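PDB 4EHU: 2-hydroxyisocaproyl-CoA dehydratase activator from Clostridium difficile, which transfers one electron to 2-hydroxyisocaproyl-CoA dehydratase, coupled to ATP hydrolysis, as a homodimer carrying a single [4Fe-4S] cluster in leucine fermentation. Local coordinates for residues D7-G15 with E28-P39; D99-V107 with F119-G130. All blocks are in the same frame, centred on the assembly; numbering follows the deposited sequence.

Contact 1 of 2, residues D7-G15 with E28-P39. With ANP (phosphoaminophosphonic acid-adenylate ester), chain D.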
loop_
_atom_site.group_PDB
_atom_site.type_symbol
_atom_site.label_atom_id
_atom_site.label_comp_id
_atom_site.label_asym_id
_atom_site.label_seq_id
_atom_site.Cartn_x
_atom_site.Cartn_y
_atom_site.Cartn_z
ATOM N N ASP A 7 -23.874 4.865 -9.846
ATOM C CA ASP A 7 -22.429 4.659 -9.880
ATOM C C ASP A 7 -22.057 3.895 -8.613
ATOM O O ASP A 7 -22.054 4.440 -7.520
ATOM C CB ASP A 7 -21.709 6.020 -9.980
ATOM C CG ASP A 7 -20.178 5.918 -9.836
ATOM O OD1 ASP A 7 -19.608 4.814 -9.689
ATOM O OD2 ASP A 7 -19.539 6.980 -9.867
ATOM N N ILE A 8 -21.795 2.606 -8.760
ATOM C CA ILE A 8 -21.512 1.755 -7.622
ATOM C C ILE A 8 -20.015 1.528 -7.561
ATOM O O ILE A 8 -19.476 0.677 -8.259
ATOM C CB ILE A 8 -22.257 0.414 -7.744
ATOM C CG1 ILE A 8 -23.744 0.678 -7.991
ATOM C CG2 ILE A 8 -22.053 -0.412 -6.487
ATOM C CD1 ILE A 8 -24.523 -0.563 -8.438
ATOM N N GLY A 9 -19.328 2.328 -6.752
ATOM C CA GLY A 9 -17.885 2.237 -6.707
ATOM C C GLY A 9 -17.423 1.306 -5.611
ATOM O O GLY A 9 -18.229 0.618 -4.986
ATOM N N SER A 10 -16.123 1.314 -5.366
ATOM C CA SER A 10 -15.532 0.479 -4.330
ATOM C C SER A 10 -16.053 0.855 -2.950
ATOM O O SER A 10 -16.085 0.033 -2.037
ATOM C CB SER A 10 -14.016 0.645 -4.355
ATOM O OG SER A 10 -13.607 1.938 -3.932
ATOM N N THR A 11 -16.476 2.105 -2.812
ATOM C CA THR A 11 -16.541 2.742 -1.504
ATOM C C THR A 11 -17.887 3.384 -1.236
ATOM O O THR A 11 -18.388 3.339 -0.114
ATOM C CB THR A 11 -15.454 3.820 -1.389
ATOM O OG1 THR A 11 -14.168 3.212 -1.568
ATOM C CG2 THR A 11 -15.516 4.526 -0.029
ATOM N N ALA A 12 -18.480 3.979 -2.266
ATOM C CA ALA A 12 -19.774 4.608 -2.106
ATOM C C ALA A 12 -20.664 4.370 -3.308
ATOM O O ALA A 12 -20.173 4.190 -4.423
ATOM C CB ALA A 12 -19.611 6.106 -1.885
ATOM N N SER A 13 -21.968 4.381 -3.060
ATOM C CA SER A 13 -22.957 4.260 -4.123
ATOM C C SER A 13 -23.574 5.615 -4.382
ATOM O O SER A 13 -24.008 6.309 -3.452
ATOM C CB SER A 13 -24.052 3.262 -3.744
ATOM O OG SER A 13 -23.506 1.969 -3.613
ATOM N N LYS A 14 -23.620 5.991 -5.652
ATOM C CA LYS A 14 -24.131 7.297 -6.040
ATOM C C LYS A 14 -25.254 7.146 -7.046
ATOM O O LYS A 14 -25.188 6.289 -7.929
ATOM C CB LYS A 14 -23.018 8.145 -6.659
ATOM C CG LYS A 14 -21.999 8.692 -5.657
ATOM C CD LYS A 14 -20.988 7.615 -5.174
ATOM C CE LYS A 14 -20.018 7.202 -6.287
ATOM N NZ LYS A 14 -18.882 6.345 -5.804
ATOM N N GLY A 15 -26.288 7.975 -6.914
ATOM C CA GLY A 15 -27.421 7.939 -7.830
ATOM C C GLY A 15 -27.883 9.329 -8.227
ATOM O O GLY A 15 -27.808 10.267 -7.436
ATOM N N GLU A 28 -28.065 11.282 -4.602
ATOM C CA GLU A 28 -27.891 10.667 -3.305
ATOM C C GLU A 28 -26.592 9.904 -3.292
ATOM O O GLU A 28 -26.246 9.226 -4.262
ATOM C CB GLU A 28 -29.064 9.734 -2.995
ATOM C CG GLU A 28 -29.013 9.100 -1.612
ATOM C CD GLU A 28 -29.099 10.123 -0.494
ATOM O OE1 GLU A 28 -29.670 11.211 -0.721
ATOM O OE2 GLU A 28 -28.591 9.840 0.611
ATOM N N THR A 29 -25.864 10.026 -2.191
ATOM C CA THR A 29 -24.657 9.250 -1.998
ATOM C C THR A 29 -24.814 8.477 -0.703
ATOM O O THR A 29 -25.223 9.038 0.313
ATOM C CB THR A 29 -23.423 10.168 -1.914
ATOM O OG1 THR A 29 -23.327 10.941 -3.118
ATOM C CG2 THR A 29 -22.138 9.363 -1.722
ATOM N N ILE A 30 -24.517 7.186 -0.749
ATOM C CA ILE A 30 -24.443 6.373 0.457
ATOM C C ILE A 30 -23.040 5.792 0.529
ATOM O O ILE A 30 -22.553 5.237 -0.452
ATOM C CB ILE A 30 -25.473 5.228 0.430
ATOM C CG1 ILE A 30 -26.884 5.784 0.226
ATOM C CG2 ILE A 30 -25.389 4.418 1.709
ATOM C CD1 ILE A 30 -27.448 6.482 1.436
ATOM N N SER A 31 -22.387 5.914 1.681
ATOM C CA SER A 31 -20.983 5.531 1.817
ATOM C C SER A 31 -20.810 4.035 2.032
ATOM O O SER A 31 -19.975 3.608 2.831
ATOM C CB SER A 31 -20.326 6.288 2.969
ATOM O OG SER A 31 -20.385 7.684 2.757
ATOM N N SER A 32 -21.620 3.254 1.324
ATOM C CA SER A 32 -21.433 1.817 1.198
ATOM C C SER A 32 -21.430 1.486 -0.293
ATOM O O SER A 32 -22.367 1.840 -1.011
ATOM C CB SER A 32 -22.566 1.048 1.888
ATOM O OG SER A 32 -22.675 1.410 3.251
ATOM N N GLY A 33 -20.389 0.809 -0.758
ATOM C CA GLY A 33 -20.206 0.594 -2.180
ATOM C C GLY A 33 -20.530 -0.818 -2.625
ATOM O O GLY A 33 -21.479 -1.439 -2.157
ATOM N N THR A 34 -19.719 -1.324 -3.537
ATOM C CA THR A 34 -19.963 -2.629 -4.128
ATOM C C THR A 34 -20.039 -3.709 -3.044
ATOM O O THR A 34 -19.312 -3.663 -2.052
ATOM C CB THR A 34 -18.844 -2.977 -5.116
ATOM O OG1 THR A 34 -19.095 -4.269 -5.686
ATOM C CG2 THR A 34 -17.493 -2.977 -4.407
ATOM N N GLY A 35 -20.924 -4.680 -3.230
ATOM C CA GLY A 35 -21.015 -5.794 -2.307
ATOM C C GLY A 35 -21.855 -5.500 -1.080
ATOM O O GLY A 35 -22.073 -6.381 -0.250
ATOM N N THR A 36 -22.337 -4.268 -0.958
ATOM C CA THR A 36 -23.162 -3.905 0.186
ATOM C C THR A 36 -24.577 -3.562 -0.237
ATOM O O THR A 36 -24.964 -3.757 -1.389
ATOM C CB THR A 36 -22.581 -2.702 0.963
ATOM O OG1 THR A 36 -22.811 -1.490 0.233
ATOM C CG2 THR A 36 -21.095 -2.886 1.199
ATOM N N THR A 37 -25.348 -3.057 0.718
ATOM C CA THR A 37 -26.724 -2.661 0.474
ATOM C C THR A 37 -26.757 -1.232 -0.057
ATOM O O THR A 37 -27.822 -0.676 -0.312
ATOM C CB THR A 37 -27.529 -2.732 1.771
ATOM O OG1 THR A 37 -26.881 -1.940 2.774
ATOM C CG2 THR A 37 -27.622 -4.171 2.256
ATOM N N GLY A 38 -25.577 -0.647 -0.220
ATOM C CA GLY A 38 -25.447 0.736 -0.644
ATOM C C GLY A 38 -26.394 1.117 -1.767
ATOM O O GLY A 38 -27.127 2.093 -1.645
ATOM N N PRO A 39 -26.370 0.357 -2.872
ATOM C CA PRO A 39 -27.209 0.611 -4.051
ATOM C C PRO A 39 -28.713 0.624 -3.774
ATOM O O PRO A 39 -29.419 1.506 -4.260
ATOM C CB PRO A 39 -26.854 -0.551 -4.980
ATOM C CG PRO A 39 -25.444 -0.878 -4.619
ATOM C CD PRO A 39 -25.375 -0.697 -3.131
HETATM P PG ANP D . -13.555 3.887 -6.946
HETATM O O1G ANP D . -14.038 2.485 -7.297
HETATM O O2G ANP D . -13.959 4.863 -8.022
HETATM O O3G ANP D . -12.112 3.939 -6.629
HETATM P PB ANP D . -15.745 5.185 -5.304
HETATM O O1B ANP D . -16.748 4.498 -4.414
HETATM O O2B ANP D . -16.274 5.728 -6.633
HETATM N N3B ANP D . -14.364 4.155 -5.457
HETATM P PA ANP D . -15.835 7.937 -4.373
HETATM O O1A ANP D . -17.268 7.773 -4.005
HETATM O O2A ANP D . -15.423 8.697 -5.614
HETATM O O3A ANP D . -15.156 6.470 -4.492
HETATM O "O5'" ANP D . -14.966 8.532 -3.160
HETATM C "C5'" ANP D . -14.878 7.824 -1.919
HETATM C "C4'" ANP D . -14.130 8.691 -0.912
HETATM O "O4'" ANP D . -14.278 10.102 -0.976
HETATM C "C3'" ANP D . -13.632 8.223 0.443
HETATM O "O3'" ANP D . -12.583 7.255 0.301
HETATM C "C2'" ANP D . -13.212 9.537 1.111
HETATM O "O2'" ANP D . -11.784 9.668 1.222
HETATM C "C1'" ANP D . -13.750 10.665 0.230
HETATM N N9 ANP D . -14.868 11.409 0.838
HETATM C C8 ANP D . -16.143 10.989 0.975
HETATM N N7 ANP D . -16.911 11.960 1.528
HETATM C C5 ANP D . -16.096 13.024 1.737
HETATM C C6 ANP D . -16.251 14.377 2.275
HETATM N N6 ANP D . -17.464 14.775 2.731
HETATM N N1 ANP D . -15.156 15.179 2.304
HETATM C C2 ANP D . -13.957 14.787 1.851
HETATM N N3 ANP D . -13.742 13.558 1.356
HETATM C C4 ANP D . -14.758 12.664 1.271
#

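Contact 2 of 2, residues D99-V107 with F119-G130. With ANP (phosphoaminophosphonic acid-adenylate ester), chain D; SF4 (iron/sulfur cluster), chain C.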
loop_
_atom_site.group_PDB
_atom_site.type_symbol
_atom_site.label_atom_id
_atom_site.label_comp_id
_atom_site.label_asym_id
_atom_site.label_seq_id
_atom_site.Cartn_x
_atom_site.Cartn_y
_atom_site.Cartn_z
ATOM N N ASP A 99 -10.045 11.739 -11.425
ATOM C CA ASP A 99 -11.058 11.109 -10.597
ATOM C C ASP A 99 -10.362 10.391 -9.454
ATOM O O ASP A 99 -9.785 9.334 -9.639
ATOM C CB ASP A 99 -11.860 10.097 -11.445
ATOM C CG ASP A 99 -12.629 9.084 -10.605
ATOM O OD1 ASP A 99 -13.102 9.442 -9.515
ATOM O OD2 ASP A 99 -12.764 7.906 -11.065
ATOM N N ILE A 100 -10.413 10.969 -8.256
ATOM C CA ILE A 100 -9.830 10.276 -7.117
ATOM C C ILE A 100 -10.942 9.634 -6.309
ATOM O O ILE A 100 -11.742 10.334 -5.702
ATOM C CB ILE A 100 -9.001 11.215 -6.224
ATOM C CG1 ILE A 100 -7.955 11.948 -7.076
ATOM C CG2 ILE A 100 -8.334 10.368 -5.142
ATOM C CD1 ILE A 100 -7.104 13.044 -6.258
ATOM N N GLY A 101 -10.997 8.293 -6.342
ATOM C CA GLY A 101 -12.022 7.557 -5.626
ATOM C C GLY A 101 -11.450 6.861 -4.399
ATOM O O GLY A 101 -10.352 7.186 -3.939
ATOM N N GLY A 102 -12.204 5.899 -3.881
ATOM C CA GLY A 102 -11.837 5.167 -2.688
ATOM C C GLY A 102 -10.820 4.062 -2.897
ATOM O O GLY A 102 -10.145 3.672 -1.942
ATOM N N GLN A 103 -10.683 3.536 -4.111
ATOM C CA GLN A 103 -9.672 2.500 -4.333
ATOM C C GLN A 103 -8.729 2.756 -5.505
ATOM O O GLN A 103 -7.687 2.104 -5.618
ATOM C CB GLN A 103 -10.319 1.110 -4.482
ATOM C CG GLN A 103 -10.933 0.835 -5.846
ATOM C CD GLN A 103 -11.364 -0.630 -5.990
ATOM O OE1 GLN A 103 -11.273 -1.409 -5.043
ATOM N NE2 GLN A 103 -11.839 -0.995 -7.171
ATOM N N ASP A 104 -9.070 3.697 -6.382
ATOM C CA ASP A 104 -8.124 4.050 -7.430
ATOM C C ASP A 104 -8.228 5.511 -7.827
ATOM O O ASP A 104 -9.189 6.178 -7.487
ATOM C CB ASP A 104 -8.192 3.110 -8.657
ATOM C CG ASP A 104 -9.512 3.200 -9.439
ATOM O OD1 ASP A 104 -9.861 4.306 -9.898
ATOM O OD2 ASP A 104 -10.167 2.141 -9.628
ATOM N N ALA A 105 -7.200 5.997 -8.508
ATOM C CA ALA A 105 -7.217 7.354 -9.021
ATOM C C ALA A 105 -7.028 7.234 -10.505
ATOM O O ALA A 105 -6.158 6.492 -10.979
ATOM C CB ALA A 105 -6.086 8.162 -8.433
ATOM N N LYS A 106 -7.888 7.916 -11.242
ATOM C CA LYS A 106 -7.887 7.843 -12.682
ATOM C C LYS A 106 -7.620 9.205 -13.260
ATOM O O LYS A 106 -8.180 10.203 -12.795
ATOM C CB LYS A 106 -9.260 7.368 -13.167
ATOM C CG LYS A 106 -9.585 5.921 -12.780
ATOM C CD LYS A 106 -11.000 5.579 -13.258
ATOM C CE LYS A 106 -11.169 4.057 -13.385
ATOM N NZ LYS A 106 -11.354 3.397 -12.059
ATOM N N VAL A 107 -6.780 9.261 -14.281
ATOM C CA VAL A 107 -6.571 10.501 -14.998
ATOM C C VAL A 107 -6.902 10.313 -16.463
ATOM O O VAL A 107 -6.327 9.450 -17.150
ATOM C CB VAL A 107 -5.134 11.020 -14.846
ATOM C CG1 VAL A 107 -4.970 12.325 -15.609
ATOM C CG2 VAL A 107 -4.812 11.220 -13.372
ATOM N N PHE A 119 -5.046 7.847 -20.899
ATOM C CA PHE A 119 -5.613 7.413 -19.639
ATOM C C PHE A 119 -4.503 6.799 -18.816
ATOM O O PHE A 119 -3.725 6.004 -19.335
ATOM C CB PHE A 119 -6.712 6.368 -19.900
ATOM C CG PHE A 119 -7.248 5.726 -18.656
ATOM C CD1 PHE A 119 -8.093 6.430 -17.807
ATOM C CD2 PHE A 119 -6.910 4.424 -18.330
ATOM C CE1 PHE A 119 -8.605 5.838 -16.668
ATOM C CE2 PHE A 119 -7.420 3.835 -17.192
ATOM C CZ PHE A 119 -8.269 4.545 -16.356
ATOM N N LEU A 120 -4.426 7.154 -17.541
ATOM C CA LEU A 120 -3.531 6.476 -16.627
ATOM C C LEU A 120 -4.281 6.241 -15.354
ATOM O O LEU A 120 -5.099 7.072 -14.935
ATOM C CB LEU A 120 -2.294 7.326 -16.317
ATOM C CG LEU A 120 -1.198 7.395 -17.366
ATOM C CD1 LEU A 120 -0.163 8.448 -16.909
ATOM C CD2 LEU A 120 -0.519 6.036 -17.525
ATOM N N MET A 121 -4.008 5.124 -14.720
ATOM C CA MET A 121 -4.686 4.822 -13.489
ATOM C C MET A 121 -3.737 4.169 -12.527
ATOM O O MET A 121 -2.989 3.253 -12.897
ATOM C CB MET A 121 -5.845 3.884 -13.749
ATOM C CG MET A 121 -6.450 3.359 -12.470
ATOM S SD MET A 121 -7.978 2.483 -12.819
ATOM C CE MET A 121 -7.423 1.148 -13.878
ATOM N N ASN A 122 -3.761 4.648 -11.292
ATOM C CA ASN A 122 -3.085 3.955 -10.217
ATOM C C ASN A 122 -4.160 3.104 -9.565
ATOM O O ASN A 122 -5.113 3.649 -8.982
ATOM C CB ASN A 122 -2.504 4.930 -9.166
ATOM C CG ASN A 122 -1.227 5.678 -9.637
ATOM O OD1 ASN A 122 -0.515 5.223 -10.534
ATOM N ND2 ASN A 122 -0.919 6.817 -8.977
ATOM N N ASP A 123 -4.042 1.771 -9.653
ATOM C CA ASP A 123 -5.126 0.931 -9.136
ATOM C C ASP A 123 -4.707 -0.221 -8.215
ATOM O O ASP A 123 -5.545 -0.975 -7.716
ATOM C CB ASP A 123 -5.949 0.364 -10.290
ATOM C CG ASP A 123 -5.125 -0.524 -11.232
ATOM O OD1 ASP A 123 -3.882 -0.377 -11.314
ATOM O OD2 ASP A 123 -5.752 -1.340 -11.917
ATOM N N LYS A 124 -3.435 -0.369 -7.987
ATOM C CA LYS A 124 -3.036 -1.547 -7.218
ATOM C C LYS A 124 -2.616 -1.176 -5.814
ATOM O O LYS A 124 -2.291 -2.051 -5.014
ATOM C CB LYS A 124 -1.911 -2.290 -7.930
ATOM C CG LYS A 124 -2.288 -2.749 -9.321
ATOM C CD LYS A 124 -3.637 -3.444 -9.321
ATOM C CE LYS A 124 -3.866 -4.203 -10.617
ATOM N NZ LYS A 124 -5.290 -4.594 -10.784
ATOM N N CYS A 125 -2.628 0.121 -5.522
ATOM C CA CYS A 125 -1.923 0.661 -4.356
ATOM C C CYS A 125 -2.845 1.595 -3.595
ATOM O O CYS A 125 -3.478 2.467 -4.204
ATOM C CB CYS A 125 -0.694 1.447 -4.840
ATOM S SG CYS A 125 0.160 2.439 -3.599
ATOM N N ALA A 126 -2.958 1.434 -2.282
ATOM C CA ALA A 126 -3.868 2.290 -1.516
ATOM C C ALA A 126 -3.403 3.755 -1.451
ATOM O O ALA A 126 -4.225 4.673 -1.227
ATOM C CB ALA A 126 -4.052 1.748 -0.126
ATOM N N ALA A 127 -2.097 3.987 -1.622
ATOM C CA ALA A 127 -1.601 5.357 -1.524
ATOM C C ALA A 127 -2.210 6.154 -2.673
ATOM O O ALA A 127 -2.469 5.606 -3.753
ATOM C CB ALA A 127 -0.066 5.368 -1.612
ATOM N N GLY A 128 -2.382 7.448 -2.467
ATOM C CA GLY A 128 -2.876 8.309 -3.532
ATOM C C GLY A 128 -4.323 8.042 -3.876
ATOM O O GLY A 128 -4.761 8.355 -4.976
ATOM N N THR A 129 -5.067 7.518 -2.907
ATOM C CA THR A 129 -6.498 7.321 -3.054
ATOM C C THR A 129 -7.243 7.697 -1.790
ATOM O O THR A 129 -6.653 7.989 -0.751
ATOM C CB THR A 129 -6.861 5.829 -3.386
ATOM O OG1 THR A 129 -6.772 5.032 -2.200
ATOM C CG2 THR A 129 -5.953 5.258 -4.437
ATOM N N GLY A 130 -8.564 7.686 -1.877
ATOM C CA GLY A 130 -9.387 7.899 -0.711
ATOM C C GLY A 130 -9.082 6.950 0.441
ATOM O O GLY A 130 -9.269 7.304 1.593
HETATM P PG ANP D . -13.555 3.887 -6.946
HETATM O O1G ANP D . -14.038 2.485 -7.297
HETATM O O2G ANP D . -13.959 4.863 -8.022
HETATM O O3G ANP D . -12.112 3.939 -6.629
HETATM P PB ANP D . -15.745 5.185 -5.304
HETATM O O1B ANP D . -16.748 4.498 -4.414
HETATM O O2B ANP D . -16.274 5.728 -6.633
HETATM N N3B ANP D . -14.364 4.155 -5.457
HETATM P PA ANP D . -15.835 7.937 -4.373
HETATM O O1A ANP D . -17.268 7.773 -4.005
HETATM O O2A ANP D . -15.423 8.697 -5.614
HETATM O O3A ANP D . -15.156 6.470 -4.492
HETATM O "O5'" ANP D . -14.966 8.532 -3.160
HETATM C "C5'" ANP D . -14.878 7.824 -1.919
HETATM C "C4'" ANP D . -14.130 8.691 -0.912
HETATM O "O4'" ANP D . -14.278 10.102 -0.976
HETATM C "C3'" ANP D . -13.632 8.223 0.443
HETATM O "O3'" ANP D . -12.583 7.255 0.301
HETATM C "C2'" ANP D . -13.212 9.537 1.111
HETATM O "O2'" ANP D . -11.784 9.668 1.222
HETATM C "C1'" ANP D . -13.750 10.665 0.230
HETATM N N9 ANP D . -14.868 11.409 0.838
HETATM C C8 ANP D . -16.143 10.989 0.975
HETATM N N7 ANP D . -16.911 11.960 1.528
HETATM C C5 ANP D . -16.096 13.024 1.737
HETATM C C6 ANP D . -16.251 14.377 2.275
HETATM N N6 ANP D . -17.464 14.775 2.731
HETATM N N1 ANP D . -15.156 15.179 2.304
HETATM C C2 ANP D . -13.957 14.787 1.851
HETATM N N3 ANP D . -13.742 13.558 1.356
HETATM C C4 ANP D . -14.758 12.664 1.271
HETATM FE FE1 SF4 C . 2.004 0.543 0.508
HETATM FE FE2 SF4 C . 0.006 -0.848 -0.511
HETATM FE FE3 SF4 C . 2.584 -1.201 -1.316
HETATM FE FE4 SF4 C . 1.049 1.047 -1.993
HETATM S S1 SF4 C . 0.767 -1.076 -2.552
HETATM S S2 SF4 C . 3.126 0.974 -1.276
HETATM S S3 SF4 C . -0.017 1.355 -0.053
HETATM S S4 SF4 C . 1.725 -1.701 0.628
HETATM O O HOH W 1 -4.985 2.330 -6.341
#

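Contact 1 of 2, residues D7-G15 with E28-P39
Gly33 packs against the backbone of the turn at Gly9-Thr11, its CA 3.4 Å from Gly9 O in a CA-H...O contact; a CB there would point straight into Gly9 O and Thr11 N, so the close approach depends on the missing side chain. The turn is the first phosphate loop of the actin fold, joining strands 2-8 and 13-19, and segment 28-39 backs it on the side away from the nucleotide. Next to Gly33, Thr34 N donates to the same Gly9 O (2.8 Å) from almost straight ahead of the carbonyl, while CG2 of Thr34 lies against Ser10 CA. Beyond the turn the two segments form an antiparallel ladder, in which Ser13 and Ile30 exchange two backbone hydrogen bonds and Gly15 and Glu28 exchange two more.

On the nucleotide side, Thr11 N and Ala12 N both donate to O1B of the ATP analogue, and Ser10 OG accepts from its bridging N3B at 2.8 Å. Lys14 CG sits beside the backbone N, and the chain bends at chi2 (76°) and chi3 (70°), curling back over the turn until NZ meets O2B and O1A, each at 2.8 Å. The same NZ donates to Ala12 O from above its carbonyl plane, so three bonds fix the amine, whereas Gly9 N reaches that oxygen from the opposite face. Nearer the backbone, Lys14 CG lies beside Thr29 OG1 (3.6 Å), the two side chains pointing the same way.

On the other face of the ladder, Pro39, in the first turn of helix 38-50, crosses Ile8 at about a right angle and brings its CG to 3.9 Å from Ile8 CG2. The ring's CD packs against the hydroxyl of Ser13, whose OG donates in the carbonyl plane to Ser32 O at 2.8 Å.

Contact 2 of 2, residues D99-V107 with F119-G130
Lys106 NZ, which lies 3.6 Å from Met121 SD, is gripped by two carboxylates: it donates to Asp104 OD1 at 2.8 Å, on the syn side, with a weaker bond to OD2, and forms a second salt bridge with Glu79. The setting is the second phosphate loop of the actin fold and the antiparallel hairpin that follows it, strands 105-110 and 116-122. Met121, extended until its bend at chi3 (61°), runs beside Lys106 and lays its sulfur against the Asp104 carboxyl group as well, while the Phe119 ring approaches Lys106 CB through CE1. Paired backbone bonds of Ala105 with Asn122 and of Val107 with Leu120 hold the ladder together.

In the loop, Gln103 N and Asp104 N both donate to O3G of the ATP analogue, and Gly102 N donates to O3A. The returning chain closes behind it: Gly130 N, at the start of helix 130-140, donates to Gly101 O (2.8 Å). Thr129 caps that helix through Arg131 N, and its OG1 also donates to Ala126 O.

A water lies between Gln103 O and Cys125 O and so links the phosphate loop to the cluster loop. Cys164 is also a ligand of the [4Fe-4S] cluster, of which the homodimer holds one. Cys125 SG, anti to its own amide nitrogen (chi1 170°), binds iron FE4 of this cluster at 2.3 Å.

Contact 1 closes before contact 2 opens along the chain, and their centres lie about 17 Å apart. Each belongs to a different five-stranded mixed sheet, yet the two sheets share one strand order, 3-2-1-4-5, and each contact takes in the turn between the first two strands and the hairpin of the second and third. This is the repeated architecture of the actin fold. The two turns touch beside the phosphates, with Thr11 OG1 3.2 Å from Gly102 CA, and both donate backbone N-H groups to the analogue. Of the two, contact 2 also reaches the cluster through Cys125, which places a direct structural link between the ATP site and the cluster in this segment pair.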